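HpcH/HpaI aldolase/citrate lyase family protein (Burkholderia cenocepacia, PDB 4MF4) belongs to the HpcH/HpaI aldolase/citrate lyase family and folds as a TIM barrel, a closed ring of eight parallel strands wrapped by helices. Local coordinates at residues A230-T233 with A234-R237. Residues are numbered along the deposited sequence; the frame is centred on the assembly and turned at random.
Sequences AGDT and AAAR
Asp-232 caps the helix that follows strand 225-230: its OD1 accepts from Ala-235 N at 2.8 Å, with a nearly straight N-H...O angle of 169°. The donor lies nearly in line with the CG-OD1 bond. With chi1 at 51°, CG is flanked by both the N and the C of its own backbone, which brings OD1 to the first turn, where it also touches Ala-235 CB at 3.3 Å. Aspartate suits an N-cap because its acceptor sits one carbon beyond CB, close enough to meet an N-H that has no carbonyl earlier in the helix to bind. The main chain then begins the regular i to i+4 ladder, Ala-236 N donating to Asp-232 O at 3.1 Å and Arg-237 N to Thr-233 O at 3.0 Å. The methyl of Ala-230, at the end of the strand, packs on Ala-236, CB to CB 3.8 Å, and more loosely on Ala-235; such small side chains suit the close approach of the first turn to the strand end. Arg-237 lays its CG 3.5 Å from Thr-233 O, then bends at chi3 (63°); its length suits a reach across the interface, where NH1 hydrogen-bonds to Ser-269 O of the second subunit. Glu-266 and Val-267 of that subunit pack on Thr-233 and Ala-236. A carboxylate at the positive end of the helix dipole probably gains electrostatic stabilisation, which would favour its ionised form.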
ATOM      1  N   ALA A 230      21.774  18.851  14.029  1.00 16.94           N
ATOM      2  CA  ALA A 230      21.436  20.094  14.734  1.00 17.75           C
ATOM      3  C   ALA A 230      19.911  20.171  14.906  1.00 19.88           C
ATOM      4  O   ALA A 230      19.142  19.915  13.938  1.00 18.54           O
ATOM      5  CB  ALA A 230      21.956  21.298  13.968  1.00 18.13           C
ATOM      6  N   GLY A 231      19.488  20.505  16.131  1.00 20.55           N
ATOM      7  CA  GLY A 231      18.049  20.636  16.470  1.00 20.75           C
ATOM      8  C   GLY A 231      17.438  21.959  16.050  1.00 21.34           C
ATOM      9  O   GLY A 231      16.256  22.079  15.998  1.00 21.61           O
ATOM     10  N   ASP A 232      18.260  22.957  15.731  1.00 22.55           N
ATOM     11  CA  ASP A 232      17.799  24.289  15.350  1.00 23.50           C
ATOM     12  C   ASP A 232      18.900  25.022  14.543  1.00 22.17           C
ATOM     13  O   ASP A 232      20.025  24.515  14.445  1.00 20.40           O
ATOM     14  CB  ASP A 232      17.445  25.094  16.596  1.00 26.38           C
ATOM     15  CG  ASP A 232      18.560  25.080  17.635  1.00 29.09           C
ATOM     16  OD1 ASP A 232      19.564  25.814  17.496  1.00 28.87           O
ATOM     17  OD2 ASP A 232      18.423  24.313  18.582  1.00 32.30           O
ATOM     18  N   THR A 233      18.568  26.170  13.958  1.00 20.16           N
ATOM     19  CA  THR A 233      19.550  26.963  13.205  1.00 21.11           C
ATOM     20  C   THR A 233      20.713  27.572  14.033  1.00 20.96           C
ATOM     21  O   THR A 233      21.835  27.575  13.575  1.00 21.85           O
ATOM     22  CB  THR A 233      18.908  28.050  12.333  1.00 21.23           C
ATOM     23  OG1 THR A 233      18.356  29.059  13.170  1.00 22.29           O
ATOM     24  CG2 THR A 233      17.808  27.460  11.462  1.00 20.02           C
ATOM     25  N   ALA A 234      20.473  28.091  15.225  1.00 21.06           N
ATOM     26  CA  ALA A 234      21.606  28.623  16.014  1.00 21.04           C
ATOM     27  C   ALA A 234      22.665  27.537  16.228  1.00 21.40           C
ATOM     28  O   ALA A 234      23.847  27.786  16.031  1.00 21.25           O
ATOM     29  CB  ALA A 234      21.127  29.132  17.354  1.00 21.46           C
ATOM     30  N   ALA A 235      22.218  26.349  16.657  1.00 20.07           N
ATOM     31  CA  ALA A 235      23.070  25.178  16.798  1.00 20.35           C
ATOM     32  C   ALA A 235      23.819  24.857  15.506  1.00 19.96           C
ATOM     33  O   ALA A 235      25.039  24.748  15.532  1.00 19.46           O
ATOM     34  CB  ALA A 235      22.273  23.968  17.255  1.00 21.17           C
ATOM     35  N   ALA A 236      23.100  24.735  14.377  1.00 19.72           N
ATOM     36  CA  ALA A 236      23.745  24.465  13.099  1.00 18.73           C
ATOM     37  C   ALA A 236      24.868  25.456  12.782  1.00 20.22           C
ATOM     38  O   ALA A 236      25.955  25.044  12.310  1.00 18.33           O
ATOM     39  CB  ALA A 236      22.738  24.421  11.956  1.00 18.25           C
ATOM     40  N   ARG A 237      24.626  26.738  13.040  1.00 19.99           N
ATOM     41  CA  ARG A 237      25.665  27.775  12.825  1.00 21.90           C
ATOM     42  C   ARG A 237      26.836  27.601  13.792  1.00 21.14           C
ATOM     43  O   ARG A 237      27.974  27.741  13.380  1.00 21.71           O
ATOM     44  CB  ARG A 237      25.113  29.213  12.953  1.00 23.86           C
ATOM     45  CG  ARG A 237      24.097  29.572  11.868  1.00 28.01           C
ATOM     46  CD  ARG A 237      23.487  30.966  12.063  1.00 30.38           C
ATOM     47  NE  ARG A 237      24.529  31.976  11.960  1.00 31.86           N
ATOM     48  CZ  ARG A 237      25.081  32.380  10.812  1.00 37.52           C
ATOM     49  NH1 ARG A 237      24.679  31.892   9.631  1.00 37.62           N
ATOM     50  NH2 ARG A 237      26.044  33.309  10.836  1.00 40.33           N
TER